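Long-range contacts in fimbrin (Schizosaccharomyces pombe, PDB 1RT8), which binds and crosslinks actin filaments through tandem calponin-homology domains, and takes part in cell polarity, cytokinesis, mating and spore formation: residues D28-R34 / D50-K56; L57-V62 / I127-G131; Q156-P161 / H304-N308; K331-K335 / K347-N351. All coordinates share one frame; numbering follows the deposited sequence.

Interaction 1 (D28-R34 / D50-K56)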
loop_
_atom_site.group_PDB
_atom_site.type_symbol
_atom_site.label_atom_id
_atom_site.label_comp_id
_atom_site.label_asym_id
_atom_site.label_seq_id
_atom_site.Cartn_x
_atom_site.Cartn_y
_atom_site.Cartn_z
ATOM N N ASP A 28 -12.988 -4.833 -20.115
ATOM C CA ASP A 28 -13.479 -3.810 -19.207
ATOM C C ASP A 28 -14.313 -2.789 -19.976
ATOM O O ASP A 28 -13.851 -2.206 -20.954
ATOM C CB ASP A 28 -12.315 -3.119 -18.505
ATOM C CG ASP A 28 -12.781 -2.122 -17.476
ATOM O OD1 ASP A 28 -13.264 -1.042 -17.875
ATOM O OD2 ASP A 28 -12.681 -2.430 -16.269
ATOM N N PRO A 29 -15.557 -2.558 -19.530
ATOM C CA PRO A 29 -16.505 -1.620 -20.142
ATOM C C PRO A 29 -15.973 -0.216 -20.423
ATOM O O PRO A 29 -16.329 0.401 -21.425
ATOM C CB PRO A 29 -17.660 -1.599 -19.141
ATOM C CG PRO A 29 -17.631 -2.986 -18.572
ATOM C CD PRO A 29 -16.154 -3.197 -18.342
ATOM N N ASP A 30 -15.118 0.284 -19.543
ATOM C CA ASP A 30 -14.576 1.627 -19.690
ATOM C C ASP A 30 -13.318 1.738 -20.544
ATOM O O ASP A 30 -13.176 2.681 -21.318
ATOM C CB ASP A 30 -14.310 2.212 -18.303
ATOM C CG ASP A 30 -15.568 2.291 -17.459
ATOM O OD1 ASP A 30 -16.451 3.111 -17.787
ATOM O OD2 ASP A 30 -15.678 1.529 -16.475
ATOM N N VAL A 31 -12.404 0.784 -20.407
ATOM C CA VAL A 31 -11.161 0.828 -21.173
ATOM C C VAL A 31 -11.082 -0.300 -22.203
ATOM O O VAL A 31 -10.028 -0.551 -22.794
ATOM C CB VAL A 31 -9.933 0.761 -20.227
ATOM C CG1 VAL A 31 -8.652 1.008 -20.999
ATOM C CG2 VAL A 31 -10.076 1.795 -19.129
ATOM N N GLY A 32 -12.209 -0.969 -22.422
ATOM C CA GLY A 32 -12.249 -2.056 -23.384
ATOM C C GLY A 32 -11.855 -1.620 -24.783
ATOM O O GLY A 32 -11.221 -2.371 -25.524
ATOM N N SER A 33 -12.227 -0.396 -25.139
ATOM C CA SER A 33 -11.933 0.154 -26.458
ATOM C C SER A 33 -10.446 0.288 -26.776
ATOM O O SER A 33 -10.086 0.807 -27.831
ATOM C CB SER A 33 -12.597 1.524 -26.604
ATOM O OG SER A 33 -12.119 2.428 -25.620
ATOM N N ARG A 34 -9.583 -0.174 -25.876
ATOM C CA ARG A 34 -8.145 -0.069 -26.103
ATOM C C ARG A 34 -7.335 -1.169 -25.432
ATOM O O ARG A 34 -6.108 -1.186 -25.535
ATOM C CB ARG A 34 -7.635 1.300 -25.630
ATOM C CG ARG A 34 -8.259 1.799 -24.324
ATOM C CD ARG A 34 -7.616 3.102 -23.846
ATOM N NE ARG A 34 -8.505 3.892 -22.993
ATOM C CZ ARG A 34 -8.140 4.985 -22.326
ATOM N NH1 ARG A 34 -6.893 5.433 -22.395
ATOM N NH2 ARG A 34 -9.031 5.640 -21.598
ATOM N N ASP A 50 -4.568 9.481 -19.009
ATOM C CA ASP A 50 -5.799 9.946 -18.386
ATOM C C ASP A 50 -6.159 9.239 -17.093
ATOM O O ASP A 50 -7.266 9.401 -16.586
ATOM C CB ASP A 50 -6.983 9.900 -19.373
ATOM C CG ASP A 50 -7.447 8.487 -19.708
ATOM O OD1 ASP A 50 -6.941 7.504 -19.125
ATOM O OD2 ASP A 50 -8.340 8.370 -20.575
ATOM N N GLY A 51 -5.218 8.464 -16.561
ATOM C CA GLY A 51 -5.436 7.760 -15.308
ATOM C C GLY A 51 -6.422 6.602 -15.218
ATOM O O GLY A 51 -6.484 5.937 -14.182
ATOM N N LEU A 52 -7.191 6.338 -16.269
ATOM C CA LEU A 52 -8.168 5.244 -16.222
ATOM C C LEU A 52 -7.542 3.852 -16.096
ATOM O O LEU A 52 -7.933 3.064 -15.232
ATOM C CB LEU A 52 -9.091 5.306 -17.451
ATOM C CG LEU A 52 -10.030 6.519 -17.437
ATOM C CD1 LEU A 52 -10.812 6.599 -18.742
ATOM C CD2 LEU A 52 -10.972 6.417 -16.258
ATOM N N ILE A 53 -6.578 3.552 -16.958
ATOM C CA ILE A 53 -5.900 2.262 -16.929
ATOM C C ILE A 53 -5.264 2.015 -15.570
ATOM O O ILE A 53 -5.408 0.928 -15.000
ATOM C CB ILE A 53 -4.805 2.192 -18.003
ATOM C CG1 ILE A 53 -5.456 2.143 -19.390
ATOM C CG2 ILE A 53 -3.918 0.985 -17.771
ATOM C CD1 ILE A 53 -4.466 2.084 -20.527
ATOM N N LEU A 54 -4.561 3.019 -15.049
ATOM C CA LEU A 54 -3.917 2.874 -13.744
ATOM C C LEU A 54 -4.929 2.671 -12.625
ATOM O O LEU A 54 -4.710 1.854 -11.733
ATOM C CB LEU A 54 -3.037 4.092 -13.449
ATOM C CG LEU A 54 -1.797 4.143 -14.341
ATOM C CD1 LEU A 54 -1.039 5.453 -14.126
ATOM C CD2 LEU A 54 -0.919 2.941 -14.034
ATOM N N SER A 55 -6.035 3.415 -12.669
ATOM C CA SER A 55 -7.079 3.286 -11.654
ATOM C C SER A 55 -7.633 1.867 -11.681
ATOM O O SER A 55 -7.918 1.281 -10.632
ATOM C CB SER A 55 -8.220 4.287 -11.907
ATOM O OG SER A 55 -7.818 5.617 -11.626
ATOM N N LYS A 56 -7.796 1.328 -12.888
ATOM C CA LYS A 56 -8.294 -0.035 -13.060
ATOM C C LYS A 56 -7.279 -1.039 -12.495
ATOM O O LYS A 56 -7.649 -1.996 -11.812
ATOM C CB LYS A 56 -8.539 -0.329 -14.547
ATOM C CG LYS A 56 -9.689 0.450 -15.177
ATOM C CD LYS A 56 -11.032 -0.065 -14.699
ATOM C CE LYS A 56 -12.191 0.595 -15.470
ATOM N NZ LYS A 56 -13.489 -0.052 -15.117
HETATM O O HOH W 1 -5.073 8.161 -21.704
#

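Interaction 2 (L57-V62 / I127-G131). With SO4 (sulfate ion), chain C.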
loop_
_atom_site.group_PDB
_atom_site.type_symbol
_atom_site.label_atom_id
_atom_site.label_comp_id
_atom_site.label_asym_id
_atom_site.label_seq_id
_atom_site.Cartn_x
_atom_site.Cartn_y
_atom_site.Cartn_z
ATOM N N LEU A 57 -6.001 -0.826 -12.779
ATOM C CA LEU A 57 -4.971 -1.727 -12.272
ATOM C C LEU A 57 -4.993 -1.725 -10.737
ATOM O O LEU A 57 -4.857 -2.769 -10.089
ATOM C CB LEU A 57 -3.598 -1.287 -12.787
ATOM C CG LEU A 57 -2.422 -2.183 -12.418
ATOM C CD1 LEU A 57 -2.626 -3.568 -13.029
ATOM C CD2 LEU A 57 -1.132 -1.560 -12.927
ATOM N N ILE A 58 -5.187 -0.545 -10.159
ATOM C CA ILE A 58 -5.255 -0.415 -8.712
ATOM C C ILE A 58 -6.392 -1.238 -8.099
ATOM O O ILE A 58 -6.213 -1.865 -7.054
ATOM C CB ILE A 58 -5.437 1.053 -8.320
ATOM C CG1 ILE A 58 -4.127 1.803 -8.586
ATOM C CG2 ILE A 58 -5.911 1.161 -6.862
ATOM C CD1 ILE A 58 -4.186 3.270 -8.263
ATOM N N ASN A 59 -7.566 -1.220 -8.731
ATOM C CA ASN A 59 -8.686 -1.987 -8.198
ATOM C C ASN A 59 -8.543 -3.484 -8.426
ATOM O O ASN A 59 -9.205 -4.276 -7.758
ATOM C CB ASN A 59 -10.021 -1.497 -8.770
ATOM C CG ASN A 59 -10.604 -0.352 -7.969
ATOM O OD1 ASN A 59 -10.394 -0.263 -6.757
ATOM N ND2 ASN A 59 -11.347 0.521 -8.633
ATOM N N ASP A 60 -7.703 -3.875 -9.381
ATOM C CA ASP A 60 -7.462 -5.296 -9.627
ATOM C C ASP A 60 -6.506 -5.778 -8.533
ATOM O O ASP A 60 -6.677 -6.859 -7.975
ATOM C CB ASP A 60 -6.826 -5.518 -11.006
ATOM C CG ASP A 60 -6.434 -6.977 -11.243
ATOM O OD1 ASP A 60 -5.216 -7.267 -11.325
ATOM O OD2 ASP A 60 -7.343 -7.833 -11.349
ATOM N N SER A 61 -5.505 -4.961 -8.216
ATOM C CA SER A 61 -4.542 -5.324 -7.184
ATOM C C SER A 61 -5.177 -5.355 -5.806
ATOM O O SER A 61 -4.959 -6.289 -5.041
ATOM C CB SER A 61 -3.366 -4.345 -7.176
ATOM O OG SER A 61 -2.573 -4.506 -8.340
ATOM N N VAL A 62 -5.943 -4.317 -5.480
ATOM C CA VAL A 62 -6.614 -4.235 -4.186
ATOM C C VAL A 62 -8.042 -3.767 -4.426
ATOM O O VAL A 62 -8.337 -2.570 -4.448
ATOM C CB VAL A 62 -5.894 -3.254 -3.235
ATOM C CG1 VAL A 62 -6.641 -3.172 -1.911
ATOM C CG2 VAL A 62 -4.456 -3.713 -3.012
ATOM N N ILE A 127 2.168 -1.362 -8.238
ATOM C CA ILE A 127 0.761 -1.768 -8.164
ATOM C C ILE A 127 0.619 -3.283 -8.372
ATOM O O ILE A 127 -0.085 -3.949 -7.607
ATOM C CB ILE A 127 -0.109 -1.006 -9.199
ATOM C CG1 ILE A 127 -0.080 0.497 -8.883
ATOM C CG2 ILE A 127 -1.557 -1.488 -9.145
ATOM C CD1 ILE A 127 -0.882 1.358 -9.849
ATOM N N ILE A 128 1.297 -3.821 -9.387
ATOM C CA ILE A 128 1.251 -5.255 -9.686
ATOM C C ILE A 128 1.802 -6.071 -8.525
ATOM O O ILE A 128 1.235 -7.104 -8.154
ATOM C CB ILE A 128 2.071 -5.613 -10.944
ATOM C CG1 ILE A 128 1.369 -5.092 -12.202
ATOM C CG2 ILE A 128 2.247 -7.135 -11.040
ATOM C CD1 ILE A 128 2.137 -5.372 -13.475
ATOM N N ARG A 129 2.918 -5.608 -7.967
ATOM C CA ARG A 129 3.556 -6.282 -6.841
ATOM C C ARG A 129 2.644 -6.315 -5.625
ATOM O O ARG A 129 2.549 -7.335 -4.952
ATOM C CB ARG A 129 4.874 -5.583 -6.493
ATOM C CG ARG A 129 5.521 -6.035 -5.187
ATOM C CD ARG A 129 6.916 -5.430 -5.042
ATOM N NE ARG A 129 7.558 -5.773 -3.778
ATOM C CZ ARG A 129 7.182 -5.297 -2.596
ATOM N NH1 ARG A 129 6.161 -4.451 -2.511
ATOM N NH2 ARG A 129 7.832 -5.656 -1.496
ATOM N N ARG A 130 1.972 -5.202 -5.347
ATOM C CA ARG A 130 1.071 -5.128 -4.208
ATOM C C ARG A 130 -0.083 -6.128 -4.322
ATOM O O ARG A 130 -0.594 -6.606 -3.313
ATOM C CB ARG A 130 0.513 -3.705 -4.066
ATOM C CG ARG A 130 -0.601 -3.548 -3.013
ATOM C CD ARG A 130 -0.123 -3.928 -1.618
ATOM N NE ARG A 130 -1.196 -3.861 -0.624
ATOM C CZ ARG A 130 -2.230 -4.700 -0.568
ATOM N NH1 ARG A 130 -2.349 -5.690 -1.447
ATOM N NH2 ARG A 130 -3.160 -4.542 0.367
ATOM N N GLY A 131 -0.477 -6.459 -5.546
ATOM C CA GLY A 131 -1.581 -7.386 -5.736
ATOM C C GLY A 131 -1.235 -8.864 -5.828
ATOM O O GLY A 131 -2.110 -9.715 -5.667
HETATM S S SO4 C . 7.313 -3.249 1.534
HETATM O O1 SO4 C . 7.291 -3.071 -0.076
HETATM O O2 SO4 C . 6.284 -4.235 1.805
HETATM O O3 SO4 C . 8.501 -3.622 1.930
HETATM O O4 SO4 C . 6.874 -1.961 2.004
#

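Interaction 3 (Q156-P161 / H304-N308)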
loop_
_atom_site.group_PDB
_atom_site.type_symbol
_atom_site.label_atom_id
_atom_site.label_comp_id
_atom_site.label_asym_id
_atom_site.label_seq_id
_atom_site.Cartn_x
_atom_site.Cartn_y
_atom_site.Cartn_z
ATOM N N GLN A 156 1.462 -11.804 12.003
ATOM C CA GLN A 156 2.597 -10.952 11.674
ATOM C C GLN A 156 3.165 -11.395 10.331
ATOM O O GLN A 156 3.510 -10.574 9.482
ATOM C CB GLN A 156 3.673 -11.081 12.754
ATOM C CG GLN A 156 3.138 -10.930 14.167
ATOM C CD GLN A 156 4.190 -11.203 15.221
ATOM O OE1 GLN A 156 4.888 -12.218 15.172
ATOM N NE2 GLN A 156 4.303 -10.303 16.189
ATOM N N PHE A 157 3.253 -12.709 10.151
ATOM C CA PHE A 157 3.775 -13.288 8.923
ATOM C C PHE A 157 3.003 -12.783 7.702
ATOM O O PHE A 157 3.598 -12.393 6.698
ATOM C CB PHE A 157 3.683 -14.813 8.990
ATOM C CG PHE A 157 4.275 -15.508 7.799
ATOM C CD1 PHE A 157 5.650 -15.511 7.593
ATOM C CD2 PHE A 157 3.459 -16.148 6.870
ATOM C CE1 PHE A 157 6.205 -16.140 6.480
ATOM C CE2 PHE A 157 4.007 -16.782 5.753
ATOM C CZ PHE A 157 5.384 -16.777 5.559
ATOM N N LEU A 158 1.675 -12.777 7.804
ATOM C CA LEU A 158 0.818 -12.341 6.708
ATOM C C LEU A 158 0.835 -10.846 6.413
ATOM O O LEU A 158 0.147 -10.388 5.502
ATOM C CB LEU A 158 -0.625 -12.806 6.946
ATOM C CG LEU A 158 -0.861 -14.312 6.810
ATOM C CD1 LEU A 158 -2.331 -14.626 7.041
ATOM C CD2 LEU A 158 -0.421 -14.782 5.430
ATOM N N ARG A 159 1.611 -10.084 7.179
ATOM C CA ARG A 159 1.718 -8.649 6.940
ATOM C C ARG A 159 3.099 -8.299 6.410
ATOM O O ARG A 159 3.417 -7.133 6.190
ATOM C CB ARG A 159 1.407 -7.857 8.213
ATOM C CG ARG A 159 -0.082 -7.816 8.496
ATOM C CD ARG A 159 -0.416 -7.018 9.730
ATOM N NE ARG A 159 0.164 -7.600 10.933
ATOM C CZ ARG A 159 -0.224 -7.284 12.164
ATOM N NH1 ARG A 159 -1.194 -6.394 12.339
ATOM N NH2 ARG A 159 0.357 -7.854 13.214
ATOM N N LEU A 160 3.915 -9.328 6.198
ATOM C CA LEU A 160 5.258 -9.151 5.672
ATOM C C LEU A 160 5.152 -8.863 4.181
ATOM O O LEU A 160 4.118 -9.119 3.565
ATOM C CB LEU A 160 6.075 -10.424 5.878
ATOM C CG LEU A 160 6.375 -10.848 7.311
ATOM C CD1 LEU A 160 7.071 -12.200 7.293
ATOM C CD2 LEU A 160 7.250 -9.799 7.978
ATOM N N PRO A 161 6.218 -8.314 3.580
ATOM C CA PRO A 161 6.132 -8.040 2.142
ATOM C C PRO A 161 6.163 -9.369 1.378
ATOM O O PRO A 161 6.597 -10.384 1.921
ATOM C CB PRO A 161 7.358 -7.170 1.884
ATOM C CG PRO A 161 8.351 -7.672 2.910
ATOM C CD PRO A 161 7.496 -7.845 4.145
ATOM N N HIS A 304 6.046 -3.463 9.567
ATOM C CA HIS A 304 5.153 -4.565 9.193
ATOM C C HIS A 304 4.500 -5.155 10.434
ATOM O O HIS A 304 3.642 -6.034 10.351
ATOM C CB HIS A 304 5.934 -5.636 8.416
ATOM C CG HIS A 304 6.384 -5.174 7.059
ATOM N ND1 HIS A 304 5.511 -5.028 6.002
ATOM C CD2 HIS A 304 7.590 -4.747 6.609
ATOM C CE1 HIS A 304 6.155 -4.527 4.963
ATOM N NE2 HIS A 304 7.418 -4.346 5.304
ATOM N N ASP A 305 4.901 -4.622 11.585
ATOM C CA ASP A 305 4.383 -5.051 12.888
ATOM C C ASP A 305 4.511 -3.862 13.851
ATOM O O ASP A 305 5.508 -3.729 14.570
ATOM C CB ASP A 305 5.192 -6.251 13.405
ATOM C CG ASP A 305 4.548 -6.911 14.611
ATOM O OD1 ASP A 305 3.581 -6.338 15.141
ATOM O OD2 ASP A 305 5.008 -7.994 15.027
ATOM N N PHE A 306 3.490 -3.008 13.841
ATOM C CA PHE A 306 3.427 -1.792 14.650
ATOM C C PHE A 306 3.739 -1.971 16.138
ATOM O O PHE A 306 4.440 -1.153 16.735
ATOM C CB PHE A 306 2.035 -1.159 14.499
ATOM C CG PHE A 306 1.850 0.141 15.258
ATOM C CD1 PHE A 306 2.166 1.360 14.668
ATOM C CD2 PHE A 306 1.312 0.147 16.551
ATOM C CE1 PHE A 306 1.943 2.565 15.348
ATOM C CE2 PHE A 306 1.088 1.338 17.234
ATOM C CZ PHE A 306 1.403 2.550 16.630
ATOM N N PHE A 307 3.213 -3.028 16.740
ATOM C CA PHE A 307 3.421 -3.243 18.162
ATOM C C PHE A 307 4.758 -3.837 18.578
ATOM O O PHE A 307 4.963 -4.141 19.753
ATOM C CB PHE A 307 2.259 -4.060 18.729
ATOM C CG PHE A 307 0.940 -3.346 18.652
ATOM C CD1 PHE A 307 -0.030 -3.743 17.747
ATOM C CD2 PHE A 307 0.701 -2.225 19.445
ATOM C CE1 PHE A 307 -1.221 -3.033 17.630
ATOM C CE2 PHE A 307 -0.480 -1.515 19.332
ATOM C CZ PHE A 307 -1.441 -1.918 18.423
ATOM N N ASN A 308 5.670 -3.999 17.624
ATOM C CA ASN A 308 6.999 -4.506 17.933
ATOM C C ASN A 308 8.090 -3.687 17.249
ATOM O O ASN A 308 9.180 -3.525 17.796
ATOM C CB ASN A 308 7.150 -5.981 17.537
ATOM C CG ASN A 308 6.478 -6.924 18.528
ATOM O OD1 ASN A 308 6.866 -6.996 19.703
ATOM N ND2 ASN A 308 5.457 -7.648 18.062
HETATM O O HOH W 2 4.520 -8.480 10.328
#

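Interaction 4 (K331-K335 / K347-N351)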
loop_
_atom_site.group_PDB
_atom_site.type_symbol
_atom_site.label_atom_id
_atom_site.label_comp_id
_atom_site.label_asym_id
_atom_site.label_seq_id
_atom_site.Cartn_x
_atom_site.Cartn_y
_atom_site.Cartn_z
ATOM N N LYS A 331 23.895 11.450 17.783
ATOM C CA LYS A 331 25.102 11.044 18.496
ATOM C C LYS A 331 24.689 10.538 19.872
ATOM O O LYS A 331 25.471 9.902 20.578
ATOM C CB LYS A 331 26.067 12.224 18.641
ATOM C CG LYS A 331 26.667 12.705 17.324
ATOM C CD LYS A 331 27.618 13.888 17.522
ATOM C CE LYS A 331 28.146 14.407 16.185
ATOM N NZ LYS A 331 29.068 15.568 16.345
ATOM N N LYS A 332 23.446 10.824 20.244
ATOM C CA LYS A 332 22.913 10.402 21.534
ATOM C C LYS A 332 21.999 9.182 21.399
ATOM O O LYS A 332 21.453 8.700 22.388
ATOM C CB LYS A 332 22.131 11.551 22.183
ATOM C CG LYS A 332 22.962 12.791 22.480
ATOM C CD LYS A 332 22.092 13.922 23.019
ATOM C CE LYS A 332 22.895 15.207 23.208
ATOM N NZ LYS A 332 22.027 16.381 23.523
ATOM N N VAL A 333 21.854 8.685 20.175
ATOM C CA VAL A 333 20.993 7.541 19.888
ATOM C C VAL A 333 21.740 6.210 19.741
ATOM O O VAL A 333 22.815 6.155 19.137
ATOM C CB VAL A 333 20.193 7.798 18.587
ATOM C CG1 VAL A 333 19.370 6.568 18.218
ATOM C CG2 VAL A 333 19.294 9.014 18.765
ATOM N N ASN A 334 21.162 5.139 20.286
ATOM C CA ASN A 334 21.760 3.807 20.189
ATOM C C ASN A 334 21.280 3.158 18.892
ATOM O O ASN A 334 20.080 3.107 18.623
ATOM C CB ASN A 334 21.351 2.934 21.387
ATOM C CG ASN A 334 21.868 3.478 22.707
ATOM O OD1 ASN A 334 23.074 3.582 22.913
ATOM N ND2 ASN A 334 20.957 3.835 23.603
ATOM N N LYS A 335 22.225 2.661 18.099
ATOM C CA LYS A 335 21.924 2.032 16.818
ATOM C C LYS A 335 21.537 0.559 16.923
ATOM O O LYS A 335 21.926 -0.126 17.864
ATOM C CB LYS A 335 23.133 2.152 15.888
ATOM C CG LYS A 335 23.532 3.576 15.530
ATOM C CD LYS A 335 24.695 3.551 14.546
ATOM C CE LYS A 335 25.197 4.941 14.202
ATOM N NZ LYS A 335 26.358 4.871 13.260
ATOM N N LYS A 347 19.342 0.160 26.270
ATOM C CA LYS A 347 19.607 1.019 25.122
ATOM C C LYS A 347 18.301 1.420 24.416
ATOM O O LYS A 347 18.157 2.558 23.978
ATOM C CB LYS A 347 20.551 0.330 24.131
ATOM C CG LYS A 347 21.935 0.112 24.689
ATOM C CD LYS A 347 22.966 -0.130 23.606
ATOM C CE LYS A 347 24.363 -0.078 24.211
ATOM N NZ LYS A 347 25.428 -0.123 23.182
ATOM N N ALA A 348 17.351 0.493 24.313
ATOM C CA ALA A 348 16.084 0.809 23.665
ATOM C C ALA A 348 15.300 1.792 24.536
ATOM O O ALA A 348 14.621 2.681 24.023
ATOM C CB ALA A 348 15.270 -0.476 23.432
ATOM N N VAL A 349 15.395 1.622 25.854
ATOM C CA VAL A 349 14.705 2.501 26.789
ATOM C C VAL A 349 15.269 3.912 26.706
ATOM O O VAL A 349 14.523 4.883 26.805
ATOM C CB VAL A 349 14.812 1.989 28.247
ATOM C CG1 VAL A 349 14.380 3.083 29.230
ATOM C CG2 VAL A 349 13.919 0.763 28.422
ATOM N N GLU A 350 16.583 4.030 26.525
ATOM C CA GLU A 350 17.189 5.347 26.396
ATOM C C GLU A 350 16.638 5.985 25.120
ATOM O O GLU A 350 16.221 7.144 25.125
ATOM C CB GLU A 350 18.716 5.234 26.329
ATOM C CG GLU A 350 19.323 4.760 27.649
ATOM C CD GLU A 350 20.829 4.596 27.600
ATOM O OE1 GLU A 350 21.393 4.571 26.483
ATOM O OE2 GLU A 350 21.442 4.473 28.688
ATOM N N ASN A 351 16.622 5.216 24.033
ATOM C CA ASN A 351 16.106 5.711 22.764
ATOM C C ASN A 351 14.652 6.138 22.902
ATOM O O ASN A 351 14.258 7.178 22.393
ATOM C CB ASN A 351 16.218 4.639 21.672
ATOM C CG ASN A 351 17.620 4.529 21.100
ATOM O OD1 ASN A 351 18.514 5.305 21.455
ATOM N ND2 ASN A 351 17.817 3.571 20.193
HETATM O O HOH W 3 19.389 7.247 23.017
HETATM O O HOH W 4 23.971 3.311 25.721
#

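Interaction 1 (D28-R34 / D50-K56)
Lys56 sends its ammonium group between two aspartates, Asp28 and Asp30. The lysine chain bends at CG (chi2 -73°) and then runs straight to NZ. Asp28 meets it from the opposite direction, and Lys56 NZ lies 2.8 Å from Asp28 OD2, on the syn lone pair. The second bond, to Asp28 OD1, is weak. Asp30 comes in at about a right angle and offers the anti lone pair of OD2, 3.0 Å from Lys56 NZ. Glu68 OE1 forms a further salt bridge with the same NZ. Asp28 also folds its own loop. Its OD1 accepts from Asp30 N at 2.8 Å, an Asx turn, and from Val31 N on the other face of the carboxylate. Replacing Asp28 by alanine is likely to leave Lys56 with fewer counter-charges, and Asp30 N and Val31 N without their acceptor. Val31 packs next to this network, its CG1 3.8 Å from Ile53 CG1 and its CG2 against Leu52 CB. At the other end Arg34 reaches out with an extended chain. Its NH2 gives a nearly straight bond (164°) to the syn lone pair of Asp50 OD2, at 3.0 Å. The oxygen lies near the guanidinium plane, while the two flat groups are turned 69° apart. Asp50 OD1 accepts from Leu52 N, a second Asx turn, with Gly51 as the N-cap of helix 52-61. The arrangement is a salt-bridged loop laid along the first turns of a helix, within the first calponin-homology domain of the actin-binding region.

Interaction 2 (L57-V62 / I127-G131)
Ser61 OG stands anti to its own carbonyl carbon (chi1 -69°), which turns it onto Ile127 O. Ile127 holds CG2 anti to its backbone nitrogen and CG1 beside that nitrogen (chi1 -63°), which sends its two branches to different partners. This is the packing of two helix segments that run nearly parallel in the first calponin-homology domain, an all-helical fold. The axes of segments 57-61 and 127-131 approach to 8.6 Å at 16°. Ile127 CG2 presses on Leu57 CG at 3.5 Å, tighter than usual for two carbons. Its other branch ends in CD1, which lies 3.5 Å from Ile58 CG1. The leucine also brings CD2 near the same CG2. Leu57 and Ile128 both touch His20 of helix 11-25, while Ile58 reaches Met99 of helix 82-99.

The backbones draw together toward the C-terminal ends. Ser61 CA and Gly131 CA are 3.9 Å apart, and a CB on the glycine would clash with Ser61 CA. Ile127 O is gripped from both faces of its plane: Gly131 N from within the helix, Ser61 OG from across. The hydroxyl sits above the carbonyl plane, not on a lone pair.

Arg130 bends at CG, which brings its guanidinium to Val62. Its NE is held by Met99 O. On the outer side, Arg129 makes weak bonds to a sulfate ion, probably from the crystallisation liquor, and a salt bridge to Glu163. Val62 CG2 lies over one face of the Arg130 guanidinium, off toward its rim, 3.3 Å from Arg130 NH1.

Interaction 3 (Q156-P161 / H304-N308)
The His304 ring carries Pro161 CD over the centre of one face, 3.7 Å from the ring centroid and 12° off its normal. This is a CH-pi contact. His304 ND1 donates to Arg159 O at 3.0 Å. The oxygen lies 29° out of the ring plane, and the bond is bent at the hydrogen. On the acceptor side, however, the donor lies in the carbonyl plane. The imidazole is thus held by a bond at ND1 and a proline carbon on its face. Leu160 adds a looser contact to His304 CB. The amide of Gln156 and the carboxylate of Asp305 are turned 70° apart. Gln156 NE2 comes to 2.7 Å from Asp305 OD2, but the angle is too poor for a hydrogen bond. Asp305 OD2 instead accepts from Asn308 ND2, which approaches from above the carboxylate plane.

The contact joins actin-binding region 1 to the third calponin-homology domain, in actin-binding region 2. Its first side is a type I beta turn, Phe157 to Leu160, at the end of helix 154-157. The Arg159 chain bends at CD and makes its salt bridge with Asp155. Asp305 OD1 stays 4.1 Å from Arg159 NH2, well out of the guanidinium plane, and only the charges are matched. One water bridges the two backbones, donating to Gln156 O at 2.5 Å and to His304 O at 2.6 Å.

Interaction 4 (K331-K335 / K347-N351)
Asn334 and Asn351 form the tight part of this contact. Here a loop of the third calponin-homology domain is held against helix 345-361 by side-chain amides. The Asn351 amide pairs with both the N-H and the C=O of Asn334. Its OD1 accepts from Asn334 N at 2.9 Å, nearly straight at 170°. Its ND2 donates to Asn334 O at 2.8 Å. Both bonds use lone pairs in the carbonyl planes. Asn351 ND2 also donates to Asp312 O, and Val333 CG1 touches Asn351 OD1. A water donates to Lys332 O and, at 2.6 Å, to Asn351 OD1.

The Asn334 side chain points toward the helix as well. With CG beside the backbone nitrogen (chi1 -64°), its ND2 donates a nearly straight bond to Glu350 OE1 at 3.0 Å and a more bent one to Lys347 O at 3.1 Å. The Lys347 chain crosses the amide at about a right angle, CB 3.6 Å from Asn334 ND2. A leucine in place of Asn334 would probably leave Lys347 O and Glu350 OE1 without this donor.

The outer side is looser. Glu350 is exposed there, and a second water donates to both Asn334 OD1 and Glu350 OE1, 3.0 Å from each.

How the interactions relate
Interactions 1 and 2 are buried contacts in the first calponin-homology domain and share helix 52-61. The first uses its N-terminal turns and the second its C-terminal end, and they touch at Leu54 O and Ile127 CD1. Interaction 1 combines charged groups with a small apolar patch, while interaction 2 is mostly aliphatic with one hydroxyl bond. Interactions 3 and 4 lie at the surface and rely more on polar groups and bridging waters. Interaction 3 joins the two actin-binding regions and meets interaction 2 where Arg129 packs on Pro161. Interaction 4 stays within the third calponin-homology domain, its centre about 50 Å from that of interaction 1.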